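PDB 3LHI: putative 6-phosphogluconolactonase, which probably hydrolyses 6-phosphogluconolactone to 6-phosphogluconate, the second step of the oxidative pentose phosphate pathway. Local coordinates for residues Arg71-Pro74 / Thr75-Asp79; Ser80-Gly83 / Leu84-Tyr88. All coordinates share one frame; numbering follows the deposited sequence. Where two conformers were deposited one is given.

Overall arrangement
Contacts 1 and 2 follow each other without a break, their centres about 9 Å apart, on the same side of the chain's centre. Contact 1 is the loop that leaves the C-terminal end of strand 63-71; contact 2 is helix 81-88 together with its N-cap residue S80. Together they form the first part of the connection, the loop and the helix, in the beta-alpha-beta unit that runs from strand 63-71 through the helix to strand 98-99 of the mixed sheet. The loop packs back on the helix start, where P74 O lies 3.6 Å from S80 CB. One molecule of 1,2-ethanediol, probably from the crystallisation liquor, joins A78 of the loop to E87 of the helix.

Contact 1. Residues Arg71-Pro74 / Thr75-Asp79; sequences RIVP and TNHAD. With EDO (1,2-ethanediol), chain C.
The imidazole of H77 carries V73 on one face: V73 CB sits 4.0 Å from the ring centroid, a CH-pi contact displaced toward the rim, and the two side chains cross at about a right angle. At the ring edge, in plane, D79 N donates to H77 ND1 (2.9 Å, 168° at the hydrogen), which fixes the ring's rotation and leaves ND1 as the acceptor. With H77 CG anti to its own N (chi1 -171°), the ring lies against V73, whose CG2 also reaches H77 CB at 3.6 Å. The guanidinium of R71 is gripped at its edge. R71 NH1 gives a hydrogen bond of 2.8 Å to D79 O, close to the guanidinium plane, and a water links the same NH1 to D79 OD1. A bend at chi2 (73°) brings the R71 chain alongside this carbonyl. Beyond the V73/H77 pair the chain reverses in a type I beta turn from P74 to H77, closed by H77 N to P74 O at 3.0 Å with the donor well above the carbonyl plane; I72 centres an inverse gamma turn before it. N76 folds back over the turn until its OD1 is 3.4 Å from P74 CB. Beyond the loop, D79 OD2 is hydrogen-bonded to H173 NE2, and the H173 ring meets that of H77 nearly perpendicularly. T75 OG1 pairs with D105.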
ATOM      1  N   ARG A  71      -2.002 -10.219   3.759  1.00 10.76           N
ATOM      2  CA  ARG A  71      -2.330 -11.634   3.649  1.00 10.12           C
ATOM      3  C   ARG A  71      -2.910 -12.079   4.950  1.00 10.78           C
ATOM      4  O   ARG A  71      -2.380 -11.760   6.041  1.00 12.07           O
ATOM      5  CB  ARG A  71      -1.054 -12.426   3.306  1.00 11.28           C
ATOM      6  CG  ARG A  71      -0.427 -12.172   1.962  1.00 11.96           C
ATOM      7  CD  ARG A  71       0.286 -10.848   1.823  1.00 12.73           C
ATOM      8  NE  ARG A  71       0.894 -10.723   0.520  1.00 12.55           N
ATOM      9  CZ  ARG A  71       2.016 -11.342   0.150  1.00 14.11           C
ATOM     10  NH1 ARG A  71       2.731 -12.037   1.017  1.00 14.43           N
ATOM     11  NH2 ARG A  71       2.443 -11.153  -1.085  1.00 17.17           N
ATOM     12  N   ILE A  72      -4.022 -12.821   4.883  1.00 11.53           N
ATOM     13  CA  ILE A  72      -4.699 -13.285   6.096  1.00 12.11           C
ATOM     14  C   ILE A  72      -4.007 -14.567   6.541  1.00 12.70           C
ATOM     15  O   ILE A  72      -4.423 -15.678   6.218  1.00 14.34           O
ATOM     16  CB  ILE A  72      -6.215 -13.438   5.909  1.00 12.80           C
ATOM     17  CG1 ILE A  72      -6.819 -12.092   5.455  1.00 13.04           C
ATOM     18  CG2 ILE A  72      -6.815 -13.912   7.202  1.00 14.04           C
ATOM     19  CD1 ILE A  72      -8.346 -12.115   5.203  1.00 15.74           C
ATOM     20  N   VAL A  73      -2.908 -14.334   7.229  1.00 12.68           N
ATOM     21  CA  VAL A  73      -2.003 -15.324   7.823  1.00 12.97           C
ATOM     22  C   VAL A  73      -1.531 -14.741   9.124  1.00 13.39           C
ATOM     23  O   VAL A  73      -1.581 -13.533   9.332  1.00 13.48           O
ATOM     24  CB  VAL A  73      -0.779 -15.625   6.901  1.00 15.11           C
ATOM     25  CG1 VAL A  73      -1.211 -16.292   5.567  1.00 17.42           C
ATOM     26  CG2 VAL A  73       0.114 -14.416   6.682  1.00 14.52           C
ATOM     27  N   PRO A  74      -1.053 -15.593  10.059  1.00 13.96           N
ATOM     28  CA  PRO A  74      -0.568 -15.034  11.306  1.00 12.82           C
ATOM     29  C   PRO A  74       0.561 -14.013  11.084  1.00 11.72           C
ATOM     30  O   PRO A  74       1.291 -14.111  10.107  1.00 12.98           O
ATOM     31  CB  PRO A  74      -0.062 -16.252  12.057  1.00 15.28           C
ATOM     32  CG  PRO A  74      -0.938 -17.348  11.529  1.00 16.35           C
ATOM     33  CD  PRO A  74      -1.096 -17.063  10.068  1.00 13.95           C
ATOM     34  N   THR A  75       0.718 -13.089  12.009  1.00 12.83           N
ATOM     35  CA  THR A  75       1.693 -12.049  11.804  1.00 13.64           C
ATOM     36  C   THR A  75       3.156 -12.499  11.907  1.00 16.13           C
ATOM     37  O   THR A  75       4.059 -11.755  11.511  1.00 13.80           O
ATOM     38  CB  THR A  75       1.398 -10.852  12.698  1.00 14.76           C
ATOM     39  OG1 THR A  75       1.540 -11.217  14.070  1.00 15.74           O
ATOM     40  CG2 THR A  75       0.047 -10.208  12.399  1.00 15.16           C
ATOM     41  N   ASN A  76       3.390 -13.722  12.371  1.00 14.98           N
ATOM     42  CA  ASN A  76       4.722 -14.326  12.348  1.00 15.32           C
ATOM     43  C   ASN A  76       4.941 -15.263  11.171  1.00 15.18           C
ATOM     44  O   ASN A  76       5.968 -15.925  11.121  1.00 19.04           O
ATOM     45  CB  ASN A  76       5.019 -15.016  13.681  1.00 16.78           C
ATOM     46  CG  ASN A  76       4.153 -16.192  13.960  1.00 18.02           C
ATOM     47  OD1 ASN A  76       3.068 -16.354  13.404  1.00 18.21           O
ATOM     48  ND2 ASN A  76       4.604 -17.028  14.914  1.00 20.78           N
ATOM     49  N   HIS A  77       4.005 -15.306  10.205  1.00 13.79           N
ATOM     50  CA  HIS A  77       4.095 -16.142   9.007  1.00 13.53           C
ATOM     51  C   HIS A  77       5.040 -15.524   7.987  1.00 13.33           C
ATOM     52  O   HIS A  77       5.128 -14.281   7.874  1.00 14.14           O
ATOM     53  CB  HIS A  77       2.701 -16.296   8.411  1.00 15.02           C
ATOM     54  CG  HIS A  77       2.552 -17.290   7.310  1.00 15.16           C
ATOM     55  ND1 HIS A  77       2.983 -17.078   6.013  1.00 15.36           N
ATOM     56  CD2 HIS A  77       2.002 -18.536   7.329  1.00 20.01           C
ATOM     57  CE1 HIS A  77       2.663 -18.140   5.278  1.00 17.34           C
ATOM     58  NE2 HIS A  77       2.045 -19.023   6.050  1.00 19.22           N
ATOM     59  N   ALA A  78       5.723 -16.357   7.204  1.00 14.70           N
ATOM     60  CA  ALA A  78       6.645 -15.827   6.219  1.00 15.04           C
ATOM     61  C   ALA A  78       6.027 -14.869   5.213  1.00 14.25           C
ATOM     62  O   ALA A  78       6.726 -14.026   4.665  1.00 15.60           O
ATOM     63  CB  ALA A  78       7.325 -17.007   5.460  1.00 17.90           C
ATOM     64  N   ASP A  79       4.747 -15.032   4.913  1.00 12.82           N
ATOM     65  CA  ASP A  79       4.054 -14.229   3.916  1.00 12.75           C
ATOM     66  C   ASP A  79       3.282 -13.052   4.532  1.00 12.29           C
ATOM     67  O   ASP A  79       2.512 -12.418   3.828  1.00 13.02           O
ATOM     68  CB  ASP A  79       3.116 -15.121   3.078  1.00 14.86           C
ATOM     69  CG  ASP A  79       3.850 -16.172   2.279  1.00 18.34           C
ATOM     70  OD1 ASP A  79       5.014 -15.929   1.935  1.00 18.59           O
ATOM     71  OD2 ASP A  79       3.221 -17.204   2.006  1.00 18.94           O
TER
HETATM   72  C1  EDO C 233       8.741 -12.330   7.046  1.00 32.80           C
HETATM   73  O1  EDO C 233       9.368 -13.059   5.944  1.00 32.09           O
HETATM   74  C2  EDO C 233       9.502 -11.084   7.538  1.00 30.08           C
HETATM   75  O2  EDO C 233       9.958 -10.220   6.475  1.00 23.69           O
HETATM   76  O   HOH W   1       5.161 -13.630   0.421  1.00 21.10           O

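Contact 2. Residues Ser80-Gly83 / Leu84-Tyr88. With EDO (1,2-ethanediol), chain C.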
ATOM      1  N   SER A  80       3.488 -12.747   5.796  1.00 11.43           N
ATOM      2  CA  SER A  80       2.825 -11.623   6.446  1.00 10.25           C
ATOM      3  C   SER A  80       3.491 -10.308   6.025  1.00 10.44           C
ATOM      4  O   SER A  80       4.694 -10.108   6.213  1.00 11.11           O
ATOM      5  CB  SER A  80       2.925 -11.761   7.958  1.00 12.50           C
ATOM      6  OG  SER A  80       2.362 -10.635   8.601  1.00 12.37           O
ATOM      7  N   ASN A  81       2.699  -9.359   5.520  1.00 10.03           N
ATOM      8  CA  ASN A  81       3.222  -8.035   5.276  1.00  9.85           C
ATOM      9  C   ASN A  81       3.504  -7.300   6.594  1.00  9.53           C
ATOM     10  O   ASN A  81       4.379  -6.436   6.637  1.00 10.41           O
ATOM     11  CB  ASN A  81       2.257  -7.182   4.438  1.00 10.35           C
ATOM     12  CG  ASN A  81       2.131  -7.647   2.983  1.00 13.00           C
ATOM     13  OD1 ASN A  81       3.024  -8.351   2.479  1.00 14.74           O
ATOM     14  ND2 ASN A  81       1.061  -7.182   2.291  1.00 12.27           N
ATOM     15  N   THR A  82       2.754  -7.615   7.656  1.00  9.92           N
ATOM     16  CA  THR A  82       3.035  -7.078   8.977  1.00  9.38           C
ATOM     17  C   THR A  82       4.436  -7.455   9.402  1.00  9.84           C
ATOM     18  O   THR A  82       5.239  -6.609   9.855  1.00 10.61           O
ATOM     19  CB  THR A  82       2.010  -7.587   9.983  1.00  9.30           C
ATOM     20  OG1 THR A  82       0.712  -7.064   9.616  1.00 10.94           O
ATOM     21  CG2 THR A  82       2.352  -7.105  11.420  1.00 10.86           C
ATOM     22  N   GLY A  83       4.789  -8.726   9.218  1.00  9.77           N
ATOM     23  CA  GLY A  83       6.148  -9.157   9.542  1.00 11.14           C
ATOM     24  C   GLY A  83       7.213  -8.460   8.708  1.00 10.27           C
ATOM     25  O   GLY A  83       8.265  -8.082   9.205  1.00 10.82           O
ATOM     26  N   LEU A  84       6.914  -8.292   7.428  0.50 10.87           N
ATOM     27  CA  LEU A  84       7.781  -7.570   6.489  0.50 10.49           C
ATOM     28  C   LEU A  84       8.093  -6.205   7.033  0.50  9.35           C
ATOM     29  O   LEU A  84       9.270  -5.879   7.204  0.50 10.20           O
ATOM     30  CB  LEU A  84       7.126  -7.426   5.104  0.50 11.10           C
ATOM     31  CG  LEU A  84       7.912  -6.597   4.103  0.50 12.41           C
ATOM     32  CD1 LEU A  84       9.007  -7.489   3.486  0.50 15.89           C
ATOM     33  CD2 LEU A  84       6.892  -5.988   3.071  0.50 14.38           C
ATOM     34  N   VAL A  85       7.033  -5.418   7.284  1.00 10.12           N
ATOM     35  CA  VAL A  85       7.146  -4.056   7.716  1.00 11.05           C
ATOM     36  C   VAL A  85       7.874  -3.957   9.076  1.00 10.69           C
ATOM     37  O   VAL A  85       8.695  -3.046   9.292  1.00 10.84           O
ATOM     38  CB  VAL A  85       5.775  -3.366   7.706  1.00 12.63           C
ATOM     39  CG1 VAL A  85       5.808  -2.005   8.378  1.00 20.58           C
ATOM     40  CG2 VAL A  85       5.286  -3.243   6.255  1.00 14.25           C
ATOM     41  N   ARG A  86       7.617  -4.887   9.974  1.00 10.48           N
ATOM     42  CA  ARG A  86       8.324  -4.914  11.235  1.00 10.89           C
ATOM     43  C   ARG A  86       9.821  -5.147  11.012  1.00 11.95           C
ATOM     44  O   ARG A  86      10.629  -4.527  11.688  1.00 15.24           O
ATOM     45  CB  ARG A  86       7.724  -5.940  12.160  1.00 10.57           C
ATOM     46  CG  ARG A  86       6.438  -5.412  12.781  1.00 12.78           C
ATOM     47  CD  ARG A  86       5.669  -6.513  13.523  1.00 12.92           C
ATOM     48  NE  ARG A  86       4.538  -5.941  14.233  1.00 12.30           N
ATOM     49  CZ  ARG A  86       3.571  -6.647  14.794  1.00 13.80           C
ATOM     50  NH1 ARG A  86       3.537  -7.937  14.663  1.00 13.42           N
ATOM     51  NH2 ARG A  86       2.627  -6.022  15.506  1.00 15.76           N
ATOM     52  N   GLU A  87      10.174  -5.994  10.064  1.00 10.28           N
ATOM     53  CA  GLU A  87      11.590  -6.328   9.826  1.00 11.30           C
ATOM     54  C   GLU A  87      12.300  -5.114   9.216  1.00 11.80           C
ATOM     55  O   GLU A  87      13.436  -4.828   9.593  1.00 12.74           O
ATOM     56  CB  GLU A  87      11.722  -7.536   8.913  1.00 11.38           C
ATOM     57  CG  GLU A  87      13.178  -7.904   8.575  1.00 13.81           C
ATOM     58  CD  GLU A  87      13.392  -9.257   7.957  1.00 17.96           C
ATOM     59  OE1 GLU A  87      12.416  -9.935   7.561  1.00 18.27           O
ATOM     60  OE2 GLU A  87      14.573  -9.654   7.897  1.00 21.58           O
ATOM     61  N   TYR A  88      11.690  -4.441   8.247  1.00 10.75           N
ATOM     62  CA  TYR A  88      12.419  -3.500   7.432  1.00 10.61           C
ATOM     63  C   TYR A  88      12.103  -2.046   7.613  1.00 10.84           C
ATOM     64  O   TYR A  88      12.895  -1.212   7.219  1.00 12.65           O
ATOM     65  CB  TYR A  88      12.293  -3.902   5.966  1.00 11.03           C
ATOM     66  CG  TYR A  88      12.856  -5.262   5.569  1.00 11.99           C
ATOM     67  CD1 TYR A  88      14.219  -5.465   5.449  1.00 11.01           C
ATOM     68  CD2 TYR A  88      12.009  -6.316   5.246  1.00 12.35           C
ATOM     69  CE1 TYR A  88      14.711  -6.655   5.021  1.00 13.32           C
ATOM     70  CE2 TYR A  88      12.516  -7.513   4.815  1.00 11.84           C
ATOM     71  CZ  TYR A  88      13.867  -7.644   4.661  1.00 13.84           C
ATOM     72  OH  TYR A  88      14.334  -8.870   4.163  1.00 15.30           O
TER
HETATM   73  C1  EDO C 233       8.741 -12.330   7.046  1.00 32.80           C
HETATM   74  O1  EDO C 233       9.368 -13.059   5.944  1.00 32.09           O
HETATM   75  C2  EDO C 233       9.502 -11.084   7.538  1.00 30.08           C
HETATM   76  O2  EDO C 233       9.958 -10.220   6.475  1.00 23.69           O
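S80-G83 and L84-Y88 form one helical run, S80 standing at the N-cap and the helix proper starting at N81. Four i to i+4 bonds join the two segments: L84 N to S80 O, V85 N to N81 O at 2.9 Å, R86 N to T82 O at 2.9 Å, and E87 N to G83 O, the last the most bent at 146°. At the start of the helix S80 OG accepts from the G83 amide (G83 N, 3.1 Å), the usual N-cap bond. S80 OG stands anti to S80 N (chi1 176°), turned back over the first turn.

One turn apart, T82 and R86 lie side by side and point the same way. The methyl T82 CG2 rests over one face of the R86 guanidinium, offset toward its rim and 3.6 Å from R86 CZ, while R86 CG passes 3.4 Å from T82 O. The extended arginine chain carries its charged end on to a salt bridge with D105 and a cation-pi contact with W99. V85 CG2 lies 3.3 Å from N81 O, beside the carbonyl that V85 N already uses. At the far end E87 CG covers the centre of one face of the Y88 ring, and E87 OE1 accepts a 2.7 Å hydrogen bond from O2 of the ethanediol, which also approaches L84 CA.

E70 of strand 63-71 receives N81 N and T82 OG1, and N81 ND2 binds D69 O, tying the helix start to the strand before it. L84 and V85 pack on F50 of helix 47-54, while T82 and V85 meet L67 of strand 63-71 and W99 of strand 98-99, seating the helix against the sheet.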